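Local coordinates for thioesterase domain-containing protein (Pyrococcus horikoshii, PDB 1IXL) that is of unknown function but has the hot-dog fold of the thioesterase superfamily and may hydrolyse acyl-CoA compounds, as many members of the family do, at residues A[49-54]-A[113-118]; A[53-58]-A[105-110]; A[61-66]-A[119-124]. All coordinates share one frame; numbering follows the deposited sequence.

Interaction 1: A[49-54]-A[113-118]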
loop_
_atom_site.group_PDB
_atom_site.type_symbol
_atom_site.label_atom_id
_atom_site.label_comp_id
_atom_site.label_asym_id
_atom_site.label_seq_id
_atom_site.Cartn_x
_atom_site.Cartn_y
_atom_site.Cartn_z
ATOM N N GLY A 49 7.749 -8.524 3.391
ATOM C CA GLY A 49 6.756 -7.980 4.303
ATOM C C GLY A 49 6.696 -6.465 4.203
ATOM O O GLY A 49 5.636 -5.854 4.381
ATOM N N PHE A 50 7.831 -5.831 3.927
ATOM C CA PHE A 50 7.819 -4.374 3.820
ATOM C C PHE A 50 7.152 -3.904 2.529
ATOM O O PHE A 50 6.386 -2.940 2.525
ATOM C CB PHE A 50 9.251 -3.842 3.959
ATOM C CG PHE A 50 9.840 -4.101 5.322
ATOM C CD1 PHE A 50 9.418 -3.358 6.422
ATOM C CD2 PHE A 50 10.737 -5.144 5.523
ATOM C CE1 PHE A 50 9.874 -3.648 7.696
ATOM C CE2 PHE A 50 11.201 -5.447 6.795
ATOM C CZ PHE A 50 10.773 -4.702 7.889
ATOM N N THR A 51 7.436 -4.615 1.447
ATOM C CA THR A 51 6.849 -4.315 0.154
ATOM C C THR A 51 5.336 -4.490 0.240
ATOM O O THR A 51 4.556 -3.677 -0.303
ATOM C CB THR A 51 7.399 -5.260 -0.901
ATOM O OG1 THR A 51 8.825 -5.206 -0.864
ATOM C CG2 THR A 51 6.910 -4.845 -2.289
ATOM N N PHE A 52 4.916 -5.554 0.921
ATOM C CA PHE A 52 3.480 -5.807 1.113
ATOM C C PHE A 52 2.867 -4.701 1.975
ATOM O O PHE A 52 1.770 -4.225 1.689
ATOM C CB PHE A 52 3.251 -7.159 1.809
ATOM C CG PHE A 52 1.792 -7.438 2.150
ATOM C CD1 PHE A 52 0.990 -8.181 1.292
ATOM C CD2 PHE A 52 1.233 -6.945 3.322
ATOM C CE1 PHE A 52 -0.366 -8.430 1.603
ATOM C CE2 PHE A 52 -0.123 -7.179 3.652
ATOM C CZ PHE A 52 -0.923 -7.926 2.785
ATOM N N GLY A 53 3.579 -4.300 3.032
ATOM C CA GLY A 53 3.067 -3.268 3.913
ATOM C C GLY A 53 2.838 -2.000 3.120
ATOM O O GLY A 53 1.826 -1.327 3.284
ATOM N N LEU A 54 3.801 -1.649 2.270
ATOM C CA LEU A 54 3.629 -0.454 1.440
ATOM C C LEU A 54 2.392 -0.597 0.550
ATOM O O LEU A 54 1.565 0.327 0.460
ATOM C CB LEU A 54 4.874 -0.209 0.571
ATOM C CG LEU A 54 4.709 0.711 -0.653
ATOM C CD1 LEU A 54 4.382 2.132 -0.214
ATOM C CD2 LEU A 54 5.998 0.712 -1.468
ATOM N N VAL A 113 7.657 -3.638 -12.274
ATOM C CA VAL A 113 6.701 -4.066 -11.266
ATOM C C VAL A 113 7.433 -5.063 -10.353
ATOM O O VAL A 113 8.063 -6.008 -10.846
ATOM C CB VAL A 113 5.483 -4.747 -11.922
ATOM C CG1 VAL A 113 4.592 -5.376 -10.859
ATOM C CG2 VAL A 113 4.684 -3.698 -12.729
ATOM N N VAL A 114 7.393 -4.835 -9.037
ATOM C CA VAL A 114 8.034 -5.746 -8.091
ATOM C C VAL A 114 6.967 -6.517 -7.303
ATOM O O VAL A 114 7.255 -7.544 -6.700
ATOM C CB VAL A 114 8.984 -4.996 -7.099
ATOM C CG1 VAL A 114 10.074 -4.265 -7.882
ATOM C CG2 VAL A 114 8.197 -4.007 -6.223
ATOM N N LEU A 115 5.738 -5.997 -7.293
ATOM C CA LEU A 115 4.635 -6.676 -6.621
ATOM C C LEU A 115 3.309 -6.301 -7.270
ATOM O O LEU A 115 3.124 -5.164 -7.681
ATOM C CB LEU A 115 4.574 -6.305 -5.122
ATOM C CG LEU A 115 3.389 -6.942 -4.348
ATOM C CD1 LEU A 115 3.802 -7.190 -2.900
ATOM C CD2 LEU A 115 2.126 -6.040 -4.402
ATOM N N GLU A 116 2.392 -7.255 -7.368
ATOM C CA GLU A 116 1.065 -6.960 -7.904
ATOM C C GLU A 116 0.080 -7.703 -7.019
ATOM O O GLU A 116 0.333 -8.839 -6.592
ATOM C CB GLU A 116 0.912 -7.422 -9.372
ATOM C CG GLU A 116 1.349 -8.870 -9.628
ATOM C CD GLU A 116 1.026 -9.368 -11.030
ATOM O OE1 GLU A 116 1.181 -8.581 -11.990
ATOM O OE2 GLU A 116 0.633 -10.555 -11.167
ATOM N N GLY A 117 -1.051 -7.080 -6.731
ATOM C CA GLY A 117 -1.999 -7.775 -5.885
ATOM C C GLY A 117 -3.381 -7.188 -5.847
ATOM O O GLY A 117 -3.594 -6.071 -6.316
ATOM N N LYS A 118 -4.319 -7.970 -5.317
ATOM C CA LYS A 118 -5.694 -7.542 -5.145
ATOM C C LYS A 118 -5.906 -7.458 -3.640
ATOM O O LYS A 118 -5.573 -8.397 -2.914
ATOM C CB LYS A 118 -6.672 -8.556 -5.731
ATOM C CG LYS A 118 -6.741 -8.540 -7.244
ATOM C CD LYS A 118 -8.085 -9.081 -7.733
ATOM C CE LYS A 118 -8.013 -9.414 -9.220
ATOM N NZ LYS A 118 -6.987 -8.574 -9.909
#

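Interaction 2: A[53-58]-A[105-110]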
loop_
_atom_site.group_PDB
_atom_site.type_symbol
_atom_site.label_atom_id
_atom_site.label_comp_id
_atom_site.label_asym_id
_atom_site.label_seq_id
_atom_site.Cartn_x
_atom_site.Cartn_y
_atom_site.Cartn_z
ATOM N N GLY A 53 3.579 -4.300 3.032
ATOM C CA GLY A 53 3.067 -3.268 3.913
ATOM C C GLY A 53 2.838 -2.000 3.120
ATOM O O GLY A 53 1.826 -1.327 3.284
ATOM N N LEU A 54 3.801 -1.649 2.270
ATOM C CA LEU A 54 3.629 -0.454 1.440
ATOM C C LEU A 54 2.392 -0.597 0.550
ATOM O O LEU A 54 1.565 0.327 0.460
ATOM C CB LEU A 54 4.874 -0.209 0.571
ATOM C CG LEU A 54 4.709 0.711 -0.653
ATOM C CD1 LEU A 54 4.382 2.132 -0.214
ATOM C CD2 LEU A 54 5.998 0.712 -1.468
ATOM N N ALA A 55 2.250 -1.732 -0.121
ATOM C CA ALA A 55 1.074 -1.910 -0.986
ATOM C C ALA A 55 -0.248 -1.854 -0.198
ATOM O O ALA A 55 -1.235 -1.269 -0.652
ATOM C CB ALA A 55 1.172 -3.236 -1.751
ATOM N N ASP A 56 -0.253 -2.479 0.976
ATOM C CA ASP A 56 -1.424 -2.526 1.882
ATOM C C ASP A 56 -1.850 -1.080 2.226
ATOM O O ASP A 56 -3.024 -0.717 2.136
ATOM C CB ASP A 56 -1.004 -3.301 3.156
ATOM C CG ASP A 56 -2.098 -3.374 4.233
ATOM O OD1 ASP A 56 -3.134 -2.672 4.130
ATOM O OD2 ASP A 56 -1.887 -4.147 5.211
ATOM N N TYR A 57 -0.880 -0.263 2.620
ATOM C CA TYR A 57 -1.139 1.125 2.975
ATOM C C TYR A 57 -1.699 1.911 1.786
ATOM O O TYR A 57 -2.620 2.704 1.960
ATOM C CB TYR A 57 0.164 1.764 3.531
ATOM C CG TYR A 57 0.114 3.236 3.976
ATOM C CD1 TYR A 57 -1.011 3.771 4.627
ATOM C CD2 TYR A 57 1.250 4.050 3.858
ATOM C CE1 TYR A 57 -0.992 5.063 5.151
ATOM C CE2 TYR A 57 1.287 5.340 4.385
ATOM C CZ TYR A 57 0.161 5.841 5.040
ATOM O OH TYR A 57 0.212 7.082 5.638
ATOM N N ALA A 58 -1.166 1.693 0.580
ATOM C CA ALA A 58 -1.673 2.406 -0.584
ATOM C C ALA A 58 -3.153 2.062 -0.813
ATOM O O ALA A 58 -3.984 2.930 -1.152
ATOM C CB ALA A 58 -0.834 2.047 -1.842
ATOM N N VAL A 105 -3.325 -3.226 -6.635
ATOM C CA VAL A 105 -2.146 -2.438 -6.316
ATOM C C VAL A 105 -0.947 -3.021 -7.047
ATOM O O VAL A 105 -0.792 -4.242 -7.161
ATOM C CB VAL A 105 -1.817 -2.448 -4.785
ATOM C CG1 VAL A 105 -0.619 -1.574 -4.519
ATOM C CG2 VAL A 105 -2.999 -1.953 -3.964
ATOM N N LYS A 106 -0.113 -2.138 -7.562
ATOM C CA LYS A 106 1.095 -2.562 -8.235
ATOM C C LYS A 106 2.183 -1.717 -7.608
ATOM O O LYS A 106 2.011 -0.509 -7.430
ATOM C CB LYS A 106 1.001 -2.309 -9.749
ATOM C CG LYS A 106 0.268 -3.416 -10.487
ATOM C CD LYS A 106 0.595 -3.411 -11.970
ATOM C CE LYS A 106 -0.545 -2.857 -12.788
ATOM N NZ LYS A 106 -1.723 -3.756 -12.669
ATOM N N VAL A 107 3.279 -2.358 -7.218
ATOM C CA VAL A 107 4.371 -1.618 -6.627
ATOM C C VAL A 107 5.478 -1.571 -7.673
ATOM O O VAL A 107 5.848 -2.608 -8.221
ATOM C CB VAL A 107 4.883 -2.291 -5.356
ATOM C CG1 VAL A 107 6.055 -1.485 -4.783
ATOM C CG2 VAL A 107 3.738 -2.389 -4.325
ATOM N N TYR A 108 5.984 -0.365 -7.939
ATOM C CA TYR A 108 7.034 -0.151 -8.945
ATOM C C TYR A 108 8.377 0.297 -8.401
ATOM O O TYR A 108 8.465 0.927 -7.343
ATOM C CB TYR A 108 6.609 0.945 -9.947
ATOM C CG TYR A 108 5.318 0.682 -10.698
ATOM C CD1 TYR A 108 4.072 0.899 -10.095
ATOM C CD2 TYR A 108 5.342 0.175 -11.994
ATOM C CE1 TYR A 108 2.880 0.605 -10.769
ATOM C CE2 TYR A 108 4.166 -0.118 -12.680
ATOM C CZ TYR A 108 2.937 0.095 -12.066
ATOM O OH TYR A 108 1.775 -0.219 -12.743
ATOM N N ARG A 109 9.429 -0.026 -9.145
ATOM C CA ARG A 109 10.775 0.450 -8.828
ATOM C C ARG A 109 11.034 1.064 -10.201
ATOM O O ARG A 109 11.337 0.358 -11.153
ATOM C CB ARG A 109 11.750 -0.694 -8.554
ATOM C CG ARG A 109 13.180 -0.205 -8.305
ATOM C CD ARG A 109 14.055 -1.376 -7.954
ATOM N NE ARG A 109 13.988 -2.383 -8.999
ATOM C CZ ARG A 109 14.097 -3.686 -8.772
ATOM N NH1 ARG A 109 14.275 -4.123 -7.532
ATOM N NH2 ARG A 109 14.019 -4.548 -9.777
ATOM N N GLU A 110 10.845 2.377 -10.298
ATOM C CA GLU A 110 10.951 3.079 -11.569
ATOM C C GLU A 110 9.855 2.473 -12.455
ATOM O O GLU A 110 8.673 2.582 -12.110
ATOM C CB GLU A 110 12.351 2.922 -12.160
ATOM C CG GLU A 110 13.415 3.458 -11.197
ATOM C CD GLU A 110 14.783 3.566 -11.814
ATOM O OE1 GLU A 110 15.282 2.550 -12.341
ATOM O OE2 GLU A 110 15.369 4.672 -11.767
#

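Interaction 3: A[61-66]-A[119-124]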
loop_
_atom_site.group_PDB
_atom_site.type_symbol
_atom_site.label_atom_id
_atom_site.label_comp_id
_atom_site.label_asym_id
_atom_site.label_seq_id
_atom_site.Cartn_x
_atom_site.Cartn_y
_atom_site.Cartn_z
ATOM N N LEU A 61 -5.427 3.865 1.395
ATOM C CA LEU A 61 -5.621 5.262 0.969
ATOM C C LEU A 61 -6.415 5.392 -0.313
ATOM O O LEU A 61 -6.972 6.455 -0.586
ATOM C CB LEU A 61 -4.282 6.015 0.849
ATOM C CG LEU A 61 -3.539 6.108 2.191
ATOM C CD1 LEU A 61 -2.303 7.005 2.082
ATOM C CD2 LEU A 61 -4.473 6.645 3.247
ATOM N N ALA A 62 -6.477 4.331 -1.109
ATOM C CA ALA A 62 -7.280 4.393 -2.316
ATOM C C ALA A 62 -8.753 4.425 -1.866
ATOM O O ALA A 62 -9.608 4.968 -2.567
ATOM C CB ALA A 62 -7.008 3.195 -3.214
ATOM N N VAL A 63 -9.053 3.853 -0.699
ATOM C CA VAL A 63 -10.437 3.882 -0.193
ATOM C C VAL A 63 -10.579 5.142 0.646
ATOM O O VAL A 63 -11.567 5.860 0.544
ATOM C CB VAL A 63 -10.757 2.640 0.651
ATOM C CG1 VAL A 63 -12.187 2.742 1.222
ATOM C CG2 VAL A 63 -10.610 1.381 -0.228
ATOM N N ASN A 64 -9.587 5.383 1.495
ATOM C CA ASN A 64 -9.512 6.584 2.314
ATOM C C ASN A 64 -10.763 6.911 3.118
ATOM O O ASN A 64 -11.266 8.032 3.086
ATOM C CB ASN A 64 -9.139 7.776 1.421
ATOM C CG ASN A 64 -8.703 8.995 2.218
ATOM O OD1 ASN A 64 -8.081 8.870 3.273
ATOM N ND2 ASN A 64 -9.018 10.192 1.707
ATOM N N GLU A 65 -11.240 5.919 3.854
ATOM C CA GLU A 65 -12.407 6.060 4.705
ATOM C C GLU A 65 -11.831 5.781 6.088
ATOM O O GLU A 65 -11.063 4.842 6.248
ATOM C CB GLU A 65 -13.435 5.005 4.314
ATOM C CG GLU A 65 -14.838 5.458 4.466
ATOM C CD GLU A 65 -15.378 6.098 3.209
ATOM O OE1 GLU A 65 -15.804 5.344 2.301
ATOM O OE2 GLU A 65 -15.368 7.348 3.128
ATOM N N PRO A 66 -12.183 6.585 7.106
ATOM C CA PRO A 66 -11.657 6.388 8.465
ATOM C C PRO A 66 -11.551 4.955 9.001
ATOM O O PRO A 66 -10.486 4.531 9.485
ATOM C CB PRO A 66 -12.589 7.241 9.321
ATOM C CG PRO A 66 -12.919 8.401 8.384
ATOM C CD PRO A 66 -13.149 7.704 7.062
ATOM N N PHE A 119 -6.427 -6.332 -3.173
ATOM C CA PHE A 119 -6.671 -6.133 -1.750
ATOM C C PHE A 119 -8.177 -5.930 -1.530
ATOM O O PHE A 119 -8.786 -5.033 -2.123
ATOM C CB PHE A 119 -5.871 -4.923 -1.254
ATOM C CG PHE A 119 -4.375 -5.127 -1.319
ATOM C CD1 PHE A 119 -3.724 -5.212 -2.546
ATOM C CD2 PHE A 119 -3.639 -5.321 -0.155
ATOM C CE1 PHE A 119 -2.342 -5.500 -2.608
ATOM C CE2 PHE A 119 -2.274 -5.604 -0.206
ATOM C CZ PHE A 119 -1.629 -5.694 -1.424
ATOM N N TYR A 120 -8.762 -6.783 -0.692
ATOM C CA TYR A 120 -10.192 -6.751 -0.382
ATOM C C TYR A 120 -10.339 -5.990 0.921
ATOM O O TYR A 120 -10.004 -6.495 2.003
ATOM C CB TYR A 120 -10.741 -8.184 -0.275
ATOM C CG TYR A 120 -10.493 -9.002 -1.525
ATOM C CD1 TYR A 120 -9.199 -9.355 -1.897
ATOM C CD2 TYR A 120 -11.548 -9.392 -2.359
ATOM C CE1 TYR A 120 -8.953 -10.070 -3.059
ATOM C CE2 TYR A 120 -11.312 -10.104 -3.526
ATOM C CZ TYR A 120 -10.012 -10.439 -3.869
ATOM O OH TYR A 120 -9.744 -11.131 -5.021
ATOM N N CYS A 121 -10.843 -4.765 0.785
ATOM C CA CYS A 121 -10.994 -3.824 1.879
ATOM C C CYS A 121 -12.443 -3.627 2.337
ATOM O O CYS A 121 -13.383 -3.693 1.531
ATOM C CB CYS A 121 -10.409 -2.470 1.446
ATOM S SG CYS A 121 -8.826 -2.599 0.510
ATOM N N TYR A 122 -12.601 -3.370 3.637
ATOM C CA TYR A 122 -13.925 -3.178 4.223
ATOM C C TYR A 122 -14.033 -1.892 5.003
ATOM O O TYR A 122 -13.209 -1.619 5.867
ATOM C CB TYR A 122 -14.243 -4.325 5.184
ATOM C CG TYR A 122 -14.426 -5.642 4.491
ATOM C CD1 TYR A 122 -15.661 -5.991 3.930
ATOM C CD2 TYR A 122 -13.363 -6.527 4.359
ATOM C CE1 TYR A 122 -15.831 -7.199 3.252
ATOM C CE2 TYR A 122 -13.510 -7.728 3.686
ATOM C CZ TYR A 122 -14.742 -8.062 3.133
ATOM O OH TYR A 122 -14.869 -9.231 2.433
ATOM N N VAL A 123 -15.070 -1.119 4.712
ATOM C CA VAL A 123 -15.316 0.104 5.445
ATOM C C VAL A 123 -16.320 -0.318 6.519
ATOM O O VAL A 123 -17.457 -0.709 6.211
ATOM C CB VAL A 123 -15.913 1.166 4.516
ATOM C CG1 VAL A 123 -16.234 2.426 5.296
ATOM C CG2 VAL A 123 -14.915 1.467 3.391
ATOM N N LEU A 124 -15.889 -0.256 7.770
ATOM C CA LEU A 124 -16.706 -0.683 8.904
ATOM C C LEU A 124 -17.569 0.421 9.492
ATOM O O LEU A 124 -17.270 1.603 9.334
ATOM C CB LEU A 124 -15.792 -1.245 10.001
ATOM C CG LEU A 124 -14.690 -2.198 9.504
ATOM C CD1 LEU A 124 -13.737 -2.571 10.638
ATOM C CD2 LEU A 124 -15.318 -3.447 8.924
#

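Interaction 1: A[49-54]-A[113-118]
T51 on the helix meets L115 on the strand through carbon alone: CG2 of T51 lies 3.9 Å from CD1 of L115, the two side chains passing side by side with their ends directed opposite ways. The same methyl also sits 4.0 Å from CB of L115, so it rests alongside the leucine rather than on its end. With the hydroxyl OG1 of T51 beside its own backbone N (chi1 -54°), CG2 takes the position anti to that N and becomes the branch offered to the strand. L115 reaches toward the helix, and its chi2 of 149°, some 30° from a staggered value, brings CD1 under the helix, where it is also 4.3 Å from CA of F52. V114 adds a second, looser touch, its CG2 standing 4.2 Å from T51 CG2.

That two consecutive residues can both point at the helix follows from the backbone. V114 and L115 lie opposite the single residue V107 of the adjoining strand in a classic beta bulge, which breaks the usual alternation of faces. Farther out, V81 packs on both T51 and V114, L87 lies against T51, and F77 flanks L115 from the neighbouring strand 68-77. The ring of F52 turns to L70, A73 and V75 of that strand.

No hydrogen bond or ion pair spans the two segments. This is consistent with attachment by van der Waals contact and the burial of apolar groups, although with 131 Å² buried the contact probably contributes only modestly by itself.

Interaction 2: A[53-58]-A[105-110]
A55 presses its single methyl onto V105 and V107, where the central helix of the hot-dog fold lies against the curved antiparallel sheet that wraps it. The axes of helix 53-58 and strand 105-109 approach to 8.6 Å, close for a helix on a sheet, and run at 132° to each other; a residue as small as alanine at the interface is consistent with this spacing.

The two valines are alternate residues of the strand, so both face the helix, and A55 CB settles between them. It is 3.7 Å from CG1 of V105 and equally 3.7 Å from CG2 of V107. V107 divides its branches between two helix residues: CG1 lies anti to the backbone N (chi1 179°) and reaches CD2 of L54 at 4.0 Å, the two side chains at a slant to each other, leaving CG2 for A55.

Strand 86-97 extends the same apolar bed, with A91 touching both A58 and V105, and with L87 and A89 under L54. V105 also brings its second methyl beneath the helix backbone, CG2 lying 3.8 Å from the carbonyl O of A55.

Interaction 3: A[61-66]-A[119-124]
Two hydrogen bonds from the side-chain amide of N64 hold the turn that brings E65 onto V123: OD1 of N64 accepts from the backbone N of R7, and ND2 donates to the carbonyl O of E5, fastening the turn to the N-terminal segment. The carbon stem of E65 then lies over V123, meeting the valine at about a right angle. CG of E65 comes to 3.4 Å from CG1 of V123, a tight approach, and its CB is 3.9 Å from both valine methyls. A bend at chi2 (91°) keeps CB and CG on these methyls, with OE1 of E65 still 4.1 Å from CG2 of V123. The carboxylate has R7 and K101 as long, weak ion-pair partners.

V63, the last helical residue, two positions before E65, fills in beside it: its CG1 lies 3.7 Å from CG2 of V123, the two valines antiparallel and flank to flank. In the hot-dog fold this is where the central helix ends beside the C-terminal portion of the strand that holds C121, and N64, with a positive phi of 51°, swings the chain out of the helix towards E65.

Replacing V123 by alanine removes both outer methyls, which would probably open a gap between the strand and the stem of E65 and leave CG1 of V63 without its partner. Two residues earlier in the strand, CB of C121 lies 4.2 Å from CG2 of V63.

All three interactions set helix 48-63, and in interaction 3 also the turn after it, on one antiparallel sheet. Interactions 1 and 2 form a continuous patch, their centres 5 Å apart, because strands 100-109 and 112-123 are neighbours; CD2 of L115 lies 4.0 Å from CB of A55. Interaction 3 lies at the far end of the helix, about 17 Å from interaction 1 and 15 Å from interaction 2, centre to centre. F119 bridges the distance: its CZ is 3.7 Å from A55 CB, and its CE2 is 3.9 Å from F52 CE1. The contacts change from buried and apolar to partly buried and flanked by charge. No catalytic residue or ligand is identified here to relate them to.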